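Local coordinates for putative oxidoreductase with NAD(P)-binding Rossmann-fold domain (Clostridium difficile, PDB 3UUW), which is probably an NAD(P)-dependent oxidoreductase of the Gfo/Idh/MocA family, with a nucleotide-binding Rossmann domain, whose substrate is not established, at residues L118-P130 with Q266-I280. Sequence-based numbering, arbitrary orientation.
Sequences LNLMVGFNRRFCP and QKGFEDISNHFIDCI
The side-chain amide of N125 lies flat over one face of the F269 ring, the two planes 13° apart, with N125 CG 3.4 Å from F269 CZ. N125 CG stands between its own backbone N and carbonyl carbon (chi1 58°), which turns the amide onto the F269 ring. Y22 meets the same ring edge-to-face. I272 CA and CB lie over one face of the F128 ring, CA making a CH-pi contact 4.0 Å from the ring centroid. I272 CG1 also touches F128 CD1 at 3.6 Å. F128 and H275 meet obliquely. The methyl CE of M121 sits at the edge of the H275 ring and presses tightly on I272, CE to CG1 3.4 Å. M121 SD makes an oblique Met-aromatic contact with F276. N119 O lies at the edge of the F276 ring.

The amide of N125 is also gripped by a bond. Its ND2 donates to K267 O at 2.9 Å, almost straight at 166°, from above the carbonyl plane. G268, at positive phi between two helices, makes CA-H...O contacts from its CA to N125 O (3.6 Å) and F128 O (3.5 Å). One water joins N119 ND2 to F276 O; ND2 also hydrogen-bonds I284 O. Another joins F128 O to D271 OD2, and K265 pairs with D271.

Helix 269-281 packs antiparallel to strand 120-122, outermost in this chain's parallel Rossmann sheet. The contact is mainly apolar, with one direct hydrogen bond and two water bridges; ring stacking and the bond to K267 together fix the N125 amide.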
ATOM      1  N   LEU A 118     -17.809  -0.038 -44.524  1.00 19.44           N
ATOM      2  CA  LEU A 118     -16.509  -0.203 -43.893  1.00 18.99           C
ATOM      3  C   LEU A 118     -16.551   0.249 -42.437  1.00 18.49           C
ATOM      4  O   LEU A 118     -17.337   1.127 -42.069  1.00 18.93           O
ATOM      5  CB  LEU A 118     -15.470   0.634 -44.631  1.00 18.39           C
ATOM      6  CG  LEU A 118     -15.230   0.250 -46.081  1.00 20.60           C
ATOM      7  CD1 LEU A 118     -14.361   1.321 -46.757  1.00 21.73           C
ATOM      8  CD2 LEU A 118     -14.586  -1.137 -46.196  1.00 24.51           C
ATOM      9  N   ASN A 119     -15.718  -0.369 -41.609  1.00 17.45           N
ATOM     10  CA  ASN A 119     -15.605   0.003 -40.215  1.00 16.87           C
ATOM     11  C   ASN A 119     -14.556   1.090 -40.067  1.00 16.50           C
ATOM     12  O   ASN A 119     -13.438   0.979 -40.612  1.00 18.82           O
ATOM     13  CB  ASN A 119     -15.195  -1.195 -39.353  1.00 16.12           C
ATOM     14  CG  ASN A 119     -16.281  -2.242 -39.256  1.00 19.85           C
ATOM     15  OD1 ASN A 119     -17.475  -1.914 -39.303  1.00 19.28           O
ATOM     16  ND2 ASN A 119     -15.878  -3.513 -39.111  1.00 21.33           N
ATOM     17  N   LEU A 120     -14.958   2.159 -39.401  1.00 15.63           N
ATOM     18  CA  LEU A 120     -14.067   3.271 -39.052  1.00 14.53           C
ATOM     19  C   LEU A 120     -14.117   3.299 -37.541  1.00 16.55           C
ATOM     20  O   LEU A 120     -15.156   3.645 -36.973  1.00 16.99           O
ATOM     21  CB  LEU A 120     -14.586   4.586 -39.656  1.00 15.23           C
ATOM     22  CG  LEU A 120     -13.837   5.869 -39.285  1.00 15.58           C
ATOM     23  CD1 LEU A 120     -12.377   5.785 -39.652  1.00 18.63           C
ATOM     24  CD2 LEU A 120     -14.528   7.090 -39.965  1.00 19.01           C
ATOM     25  N   MET A 121     -13.031   2.861 -36.901  1.00 15.94           N
ATOM     26  CA  MET A 121     -12.969   2.741 -35.443  1.00 15.49           C
ATOM     27  C   MET A 121     -11.916   3.675 -34.861  1.00 15.94           C
ATOM     28  O   MET A 121     -10.795   3.756 -35.384  1.00 17.34           O
ATOM     29  CB  MET A 121     -12.595   1.318 -35.065  1.00 16.16           C
ATOM     30  CG  MET A 121     -12.722   0.990 -33.599  1.00 15.19           C
ATOM     31  SD  MET A 121     -12.208  -0.724 -33.323  1.00 18.77           S
ATOM     32  CE  MET A 121     -12.650  -0.890 -31.580  1.00 18.42           C
ATOM     33  N   VAL A 122     -12.262   4.338 -33.754  1.00 14.27           N
ATOM     34  CA  VAL A 122     -11.343   5.214 -33.034  1.00 14.12           C
ATOM     35  C   VAL A 122     -10.801   4.466 -31.823  1.00 13.38           C
ATOM     36  O   VAL A 122     -11.538   3.766 -31.105  1.00 14.67           O
ATOM     37  CB  VAL A 122     -12.016   6.538 -32.625  1.00 15.46           C
ATOM     38  CG1 VAL A 122     -11.097   7.367 -31.753  1.00 16.28           C
ATOM     39  CG2 VAL A 122     -12.451   7.316 -33.915  1.00 17.57           C
ATOM     40  N   GLY A 123      -9.496   4.635 -31.597  1.00 14.94           N
ATOM     41  CA  GLY A 123      -8.761   3.879 -30.597  1.00 14.84           C
ATOM     42  C   GLY A 123      -8.907   4.306 -29.159  1.00 14.75           C
ATOM     43  O   GLY A 123      -7.919   4.758 -28.503  1.00 17.38           O
ATOM     44  N   PHE A 124     -10.115   4.163 -28.634  1.00 15.75           N
ATOM     45  CA  PHE A 124     -10.344   4.446 -27.216  1.00 14.81           C
ATOM     46  C   PHE A 124     -10.005   3.184 -26.447  1.00 14.68           C
ATOM     47  O   PHE A 124     -10.882   2.425 -26.024  1.00 14.72           O
ATOM     48  CB  PHE A 124     -11.777   4.949 -26.960  1.00 14.78           C
ATOM     49  CG  PHE A 124     -12.027   6.334 -27.483  1.00 15.13           C
ATOM     50  CD1 PHE A 124     -11.362   7.427 -26.930  1.00 16.81           C
ATOM     51  CD2 PHE A 124     -12.938   6.561 -28.495  1.00 17.72           C
ATOM     52  CE1 PHE A 124     -11.573   8.675 -27.411  1.00 17.80           C
ATOM     53  CE2 PHE A 124     -13.148   7.825 -28.966  1.00 18.86           C
ATOM     54  CZ  PHE A 124     -12.472   8.880 -28.418  1.00 19.58           C
ATOM     55  N   ASN A 125      -8.701   2.955 -26.268  1.00 14.58           N
ATOM     56  CA  ASN A 125      -8.225   1.723 -25.645  1.00 15.18           C
ATOM     57  C   ASN A 125      -8.778   1.440 -24.250  1.00 14.89           C
ATOM     58  O   ASN A 125      -8.933   0.278 -23.864  1.00 16.19           O
ATOM     59  CB  ASN A 125      -6.692   1.667 -25.629  1.00 15.42           C
ATOM     60  CG  ASN A 125      -6.096   2.838 -24.918  1.00 17.36           C
ATOM     61  OD1 ASN A 125      -6.165   3.964 -25.421  1.00 17.41           O
ATOM     62  ND2 ASN A 125      -5.557   2.608 -23.714  1.00 17.55           N
ATOM     63  N   ARG A 126      -9.094   2.493 -23.497  1.00 14.70           N
ATOM     64  CA  ARG A 126      -9.573   2.315 -22.133  1.00 15.14           C
ATOM     65  C   ARG A 126     -10.882   1.516 -22.066  1.00 15.50           C
ATOM     66  O   ARG A 126     -11.123   0.826 -21.086  1.00 15.45           O
ATOM     67  CB  ARG A 126      -9.646   3.667 -21.421  1.00 13.84           C
ATOM     68  CG  ARG A 126      -8.302   4.211 -21.104  1.00 16.06           C
ATOM     69  CD  ARG A 126      -8.336   5.686 -20.836  1.00 17.73           C
ATOM     70  NE  ARG A 126      -7.019   6.135 -20.433  1.00 17.77           N
ATOM     71  CZ  ARG A 126      -5.982   6.244 -21.249  1.00 20.16           C
ATOM     72  NH1 ARG A 126      -6.099   5.994 -22.549  1.00 23.12           N
ATOM     73  NH2 ARG A 126      -4.804   6.630 -20.757  1.00 23.67           N
ATOM     74  N   ARG A 127     -11.702   1.569 -23.124  1.00 15.33           N
ATOM     75  CA  ARG A 127     -12.925   0.760 -23.180  1.00 15.24           C
ATOM     76  C   ARG A 127     -12.637  -0.748 -23.222  1.00 15.55           C
ATOM     77  O   ARG A 127     -13.541  -1.578 -23.018  1.00 15.63           O
ATOM     78  CB  ARG A 127     -13.780   1.158 -24.369  1.00 16.06           C
ATOM     79  CG  ARG A 127     -14.207   2.597 -24.405  1.00 17.62           C
ATOM     80  CD  ARG A 127     -15.363   2.728 -25.371  1.00 19.00           C
ATOM     81  NE  ARG A 127     -15.684   4.097 -25.741  1.00 20.74           N
ATOM     82  CZ  ARG A 127     -16.761   4.444 -26.446  1.00 23.38           C
ATOM     83  NH1 ARG A 127     -17.678   3.541 -26.777  1.00 22.15           N
ATOM     84  NH2 ARG A 127     -16.957   5.713 -26.776  1.00 24.49           N
ATOM     85  N   PHE A 128     -11.378  -1.102 -23.503  1.00 13.71           N
ATOM     86  CA  PHE A 128     -10.930  -2.485 -23.570  1.00 14.89           C
ATOM     87  C   PHE A 128      -9.899  -2.832 -22.496  1.00 15.67           C
ATOM     88  O   PHE A 128      -9.348  -3.942 -22.480  1.00 15.90           O
ATOM     89  CB  PHE A 128     -10.360  -2.789 -24.966  1.00 16.25           C
ATOM     90  CG  PHE A 128     -11.400  -2.843 -26.033  1.00 15.68           C
ATOM     91  CD1 PHE A 128     -11.916  -1.681 -26.566  1.00 15.94           C
ATOM     92  CD2 PHE A 128     -11.901  -4.051 -26.476  1.00 17.73           C
ATOM     93  CE1 PHE A 128     -12.884  -1.719 -27.529  1.00 17.10           C
ATOM     94  CE2 PHE A 128     -12.874  -4.091 -27.445  1.00 20.74           C
ATOM     95  CZ  PHE A 128     -13.363  -2.921 -27.967  1.00 18.43           C
ATOM     96  N   CYS A 129      -9.619  -1.872 -21.612  1.00 14.57           N
ATOM     97  CA  CYS A 129      -8.715  -2.096 -20.496  1.00 14.95           C
ATOM     98  C   CYS A 129      -9.346  -3.201 -19.631  1.00 15.54           C
ATOM     99  O   CYS A 129     -10.439  -3.047 -19.127  1.00 14.48           O
ATOM    100  CB  CYS A 129      -8.507  -0.789 -19.730  1.00 14.64           C
ATOM    101  SG  CYS A 129      -7.701  -0.984 -18.128  1.00 15.89           S
ATOM    102  N   PRO A 130      -8.646  -4.315 -19.449  1.00 15.77           N
ATOM    103  CA  PRO A 130      -9.291  -5.426 -18.734  1.00 16.72           C
ATOM    104  C   PRO A 130      -9.798  -5.055 -17.333  1.00 15.60           C
ATOM    105  O   PRO A 130     -10.910  -5.436 -16.987  1.00 16.92           O
ATOM    106  CB  PRO A 130      -8.190  -6.478 -18.670  1.00 17.58           C
ATOM    107  CG  PRO A 130      -7.437  -6.247 -19.946  1.00 17.71           C
ATOM    108  CD  PRO A 130      -7.394  -4.755 -20.100  1.00 16.90           C
ATOM    109  N   GLN A 266      -2.590  -4.920 -20.628  1.00 14.69           N
ATOM    110  CA  GLN A 266      -3.070  -4.161 -19.467  1.00 14.85           C
ATOM    111  C   GLN A 266      -3.841  -2.924 -19.866  1.00 14.73           C
ATOM    112  O   GLN A 266      -4.870  -2.645 -19.283  1.00 14.92           O
ATOM    113  CB  GLN A 266      -1.922  -3.691 -18.576  1.00 16.12           C
ATOM    114  CG  GLN A 266      -1.102  -4.769 -17.911  1.00 15.48           C
ATOM    115  CD  GLN A 266       0.131  -4.184 -17.229  1.00 16.01           C
ATOM    116  OE1 GLN A 266       0.202  -2.991 -16.978  1.00 17.88           O
ATOM    117  NE2 GLN A 266       1.153  -5.023 -17.016  1.00 17.67           N
ATOM    118  N   LYS A 267      -3.325  -2.174 -20.840  1.00 14.53           N
ATOM    119  CA  LYS A 267      -3.899  -0.870 -21.173  1.00 14.21           C
ATOM    120  C   LYS A 267      -5.069  -0.960 -22.132  1.00 13.60           C
ATOM    121  O   LYS A 267      -5.768   0.032 -22.335  1.00 16.19           O
ATOM    122  CB  LYS A 267      -2.834   0.034 -21.746  1.00 14.94           C
ATOM    123  CG  LYS A 267      -1.680   0.336 -20.780  1.00 15.35           C
ATOM    124  CD  LYS A 267      -0.577   1.037 -21.524  1.00 17.55           C
ATOM    125  CE  LYS A 267       0.739   1.133 -20.767  1.00 18.53           C
ATOM    126  NZ  LYS A 267       0.585   1.758 -19.408  1.00 20.53           N
ATOM    127  N   GLY A 268      -5.324  -2.140 -22.698  1.00 14.49           N
ATOM    128  CA  GLY A 268      -6.449  -2.305 -23.616  1.00 14.82           C
ATOM    129  C   GLY A 268      -6.079  -2.265 -25.099  1.00 14.70           C
ATOM    130  O   GLY A 268      -6.918  -2.517 -25.954  1.00 15.12           O
ATOM    131  N   PHE A 269      -4.827  -1.945 -25.411  1.00 15.17           N
ATOM    132  CA  PHE A 269      -4.403  -1.869 -26.812  1.00 14.32           C
ATOM    133  C   PHE A 269      -4.468  -3.232 -27.497  1.00 15.71           C
ATOM    134  O   PHE A 269      -4.802  -3.323 -28.675  1.00 15.30           O
ATOM    135  CB  PHE A 269      -3.000  -1.292 -26.939  1.00 14.90           C
ATOM    136  CG  PHE A 269      -2.921   0.159 -26.612  1.00 14.63           C
ATOM    137  CD1 PHE A 269      -3.421   1.104 -27.511  1.00 18.13           C
ATOM    138  CD2 PHE A 269      -2.402   0.600 -25.408  1.00 16.09           C
ATOM    139  CE1 PHE A 269      -3.358   2.443 -27.232  1.00 17.44           C
ATOM    140  CE2 PHE A 269      -2.343   1.948 -25.101  1.00 17.33           C
ATOM    141  CZ  PHE A 269      -2.826   2.888 -26.007  1.00 18.21           C
ATOM    142  N   GLU A 270      -4.108  -4.293 -26.777  1.00 15.29           N
ATOM    143  CA  GLU A 270      -4.143  -5.614 -27.354  1.00 16.31           C
ATOM    144  C   GLU A 270      -5.567  -6.032 -27.719  1.00 16.62           C
ATOM    145  O   GLU A 270      -5.836  -6.461 -28.854  1.00 15.80           O
ATOM    146  CB  GLU A 270      -3.449  -6.640 -26.413  1.00 18.12           C
ATOM    147  CG  GLU A 270      -3.451  -8.030 -26.949  1.00 19.38           C
ATOM    148  CD  GLU A 270      -2.510  -8.972 -26.210  1.00 23.77           C
ATOM    149  OE1 GLU A 270      -2.770 -10.180 -26.224  1.00 33.41           O
ATOM    150  OE2 GLU A 270      -1.501  -8.512 -25.659  1.00 28.74           O
ATOM    151  N   ASP A 271      -6.495  -5.847 -26.802  1.00 14.79           N
ATOM    152  CA  ASP A 271      -7.849  -6.299 -27.056  1.00 15.64           C
ATOM    153  C   ASP A 271      -8.572  -5.421 -28.077  1.00 13.66           C
ATOM    154  O   ASP A 271      -9.328  -5.944 -28.905  1.00 15.31           O
ATOM    155  CB  ASP A 271      -8.610  -6.443 -25.765  1.00 15.83           C
ATOM    156  CG  ASP A 271      -8.073  -7.604 -24.920  1.00 20.48           C
ATOM    157  OD1 ASP A 271      -7.631  -8.628 -25.516  1.00 22.46           O
ATOM    158  OD2 ASP A 271      -8.069  -7.484 -23.689  1.00 19.64           O
ATOM    159  N   ILE A 272      -8.309  -4.117 -28.056  1.00 14.47           N
ATOM    160  CA  ILE A 272      -8.997  -3.239 -29.006  1.00 14.36           C
ATOM    161  C   ILE A 272      -8.523  -3.540 -30.431  1.00 14.82           C
ATOM    162  O   ILE A 272      -9.320  -3.560 -31.368  1.00 15.39           O
ATOM    163  CB  ILE A 272      -8.869  -1.734 -28.673  1.00 13.21           C
ATOM    164  CG1 ILE A 272      -9.944  -0.951 -29.441  1.00 13.69           C
ATOM    165  CG2 ILE A 272      -7.435  -1.165 -28.948  1.00 12.98           C
ATOM    166  CD1 ILE A 272     -10.018   0.516 -29.046  1.00 13.31           C
ATOM    167  N   SER A 273      -7.220  -3.768 -30.591  1.00 14.35           N
ATOM    168  CA  SER A 273      -6.668  -4.032 -31.921  1.00 14.63           C
ATOM    169  C   SER A 273      -7.213  -5.383 -32.438  1.00 15.60           C
ATOM    170  O   SER A 273      -7.616  -5.505 -33.610  1.00 14.61           O
ATOM    171  CB  SER A 273      -5.138  -3.970 -31.900  1.00 14.94           C
ATOM    172  OG  SER A 273      -4.679  -2.682 -31.442  1.00 18.77           O
ATOM    173  N   ASN A 274      -7.225  -6.401 -31.576  1.00 15.97           N
ATOM    174  CA  ASN A 274      -7.734  -7.695 -31.978  1.00 17.39           C
ATOM    175  C   ASN A 274      -9.233  -7.678 -32.264  1.00 15.57           C
ATOM    176  O   ASN A 274      -9.717  -8.385 -33.146  1.00 18.29           O
ATOM    177  CB  ASN A 274      -7.372  -8.765 -30.960  1.00 18.25           C
ATOM    178  CG  ASN A 274      -5.871  -9.085 -30.964  1.00 22.76           C
ATOM    179  OD1 ASN A 274      -5.196  -8.924 -31.974  1.00 26.91           O
ATOM    180  ND2 ASN A 274      -5.367  -9.559 -29.833  1.00 26.91           N
ATOM    181  N   HIS A 275      -9.977  -6.874 -31.523  1.00 16.34           N
ATOM    182  CA  HIS A 275     -11.381  -6.722 -31.751  1.00 16.29           C
ATOM    183  C   HIS A 275     -11.646  -6.096 -33.118  1.00 16.02           C
ATOM    184  O   HIS A 275     -12.530  -6.541 -33.829  1.00 17.16           O
ATOM    185  CB  HIS A 275     -12.012  -5.881 -30.647  1.00 15.49           C
ATOM    186  CG  HIS A 275     -13.501  -5.802 -30.737  1.00 18.70           C
ATOM    187  ND1 HIS A 275     -14.303  -6.926 -30.744  1.00 22.48           N
ATOM    188  CD2 HIS A 275     -14.330  -4.744 -30.861  1.00 23.96           C
ATOM    189  CE1 HIS A 275     -15.567  -6.556 -30.836  1.00 24.03           C
ATOM    190  NE2 HIS A 275     -15.610  -5.236 -30.901  1.00 22.62           N
ATOM    191  N   PHE A 276     -10.886  -5.066 -33.473  1.00 15.35           N
ATOM    192  CA  PHE A 276     -10.989  -4.448 -34.804  1.00 14.99           C
ATOM    193  C   PHE A 276     -10.891  -5.508 -35.895  1.00 15.09           C
ATOM    194  O   PHE A 276     -11.710  -5.549 -36.813  1.00 16.28           O
ATOM    195  CB  PHE A 276      -9.895  -3.363 -34.991  1.00 14.81           C
ATOM    196  CG  PHE A 276      -9.887  -2.710 -36.344  1.00 15.74           C
ATOM    197  CD1 PHE A 276     -10.893  -1.814 -36.719  1.00 15.72           C
ATOM    198  CD2 PHE A 276      -8.866  -2.972 -37.245  1.00 17.96           C
ATOM    199  CE1 PHE A 276     -10.875  -1.208 -37.986  1.00 14.10           C
ATOM    200  CE2 PHE A 276      -8.843  -2.354 -38.491  1.00 21.03           C
ATOM    201  CZ  PHE A 276      -9.850  -1.475 -38.850  1.00 17.92           C
ATOM    202  N   ILE A 277      -9.892  -6.373 -35.796  1.00 15.16           N
ATOM    203  CA  ILE A 277      -9.712  -7.436 -36.779  1.00 15.92           C
ATOM    204  C   ILE A 277     -10.853  -8.454 -36.733  1.00 15.40           C
ATOM    205  O   ILE A 277     -11.361  -8.859 -37.772  1.00 16.14           O
ATOM    206  CB  ILE A 277      -8.369  -8.140 -36.561  1.00 16.56           C
ATOM    207  CG1 ILE A 277      -7.203  -7.175 -36.747  1.00 18.62           C
ATOM    208  CG2 ILE A 277      -8.204  -9.363 -37.470  1.00 18.81           C
ATOM    209  CD1 ILE A 277      -7.033  -6.650 -38.184  1.00 20.92           C
ATOM    210  N   ASP A 278     -11.238  -8.865 -35.533  0.60 15.03           N
ATOM    211  CA  ASP A 278     -12.325  -9.857 -35.370  0.60 16.18           C
ATOM    212  C   ASP A 278     -13.614  -9.382 -36.004  0.60 16.54           C
ATOM    213  O   ASP A 278     -14.333 -10.162 -36.617  0.60 16.68           O
ATOM    214  CB  ASP A 278     -12.574 -10.171 -33.887  0.60 17.44           C
ATOM    215  CG  ASP A 278     -11.497 -11.057 -33.270  0.60 21.19           C
ATOM    216  OD1 ASP A 278     -10.736 -11.700 -34.012  0.60 27.53           O
ATOM    217  OD2 ASP A 278     -11.433 -11.121 -32.025  0.60 27.48           O
ATOM    218  N   CYS A 279     -13.907  -8.100 -35.866  1.00 16.69           N
ATOM    219  CA  CYS A 279     -15.131  -7.534 -36.431  1.00 17.34           C
ATOM    220  C   CYS A 279     -15.127  -7.584 -37.957  1.00 17.68           C
ATOM    221  O   CYS A 279     -16.178  -7.827 -38.583  1.00 18.76           O
ATOM    222  CB  CYS A 279     -15.368  -6.118 -35.919  1.00 16.33           C
ATOM    223  SG  CYS A 279     -15.886  -6.061 -34.188  1.00 18.54           S
ATOM    224  N   ILE A 280     -13.959  -7.365 -38.551  1.00 17.18           N
ATOM    225  CA  ILE A 280     -13.816  -7.515 -39.985  1.00 18.16           C
ATOM    226  C   ILE A 280     -14.078  -8.980 -40.357  1.00 18.34           C
ATOM    227  O   ILE A 280     -14.830  -9.275 -41.292  1.00 18.97           O
ATOM    228  CB  ILE A 280     -12.424  -7.081 -40.457  1.00 18.86           C
ATOM    229  CG1 ILE A 280     -12.292  -5.556 -40.314  1.00 18.05           C
ATOM    230  CG2 ILE A 280     -12.202  -7.491 -41.922  1.00 18.53           C
ATOM    231  CD1 ILE A 280     -10.848  -5.003 -40.374  1.00 21.43           C
TER
HETATM  232  O   HOH W   1     -13.361  -3.534 -37.603  1.00 22.83           O
HETATM  233  O   HOH W   2     -10.288  -6.379 -22.607  1.00 22.24           O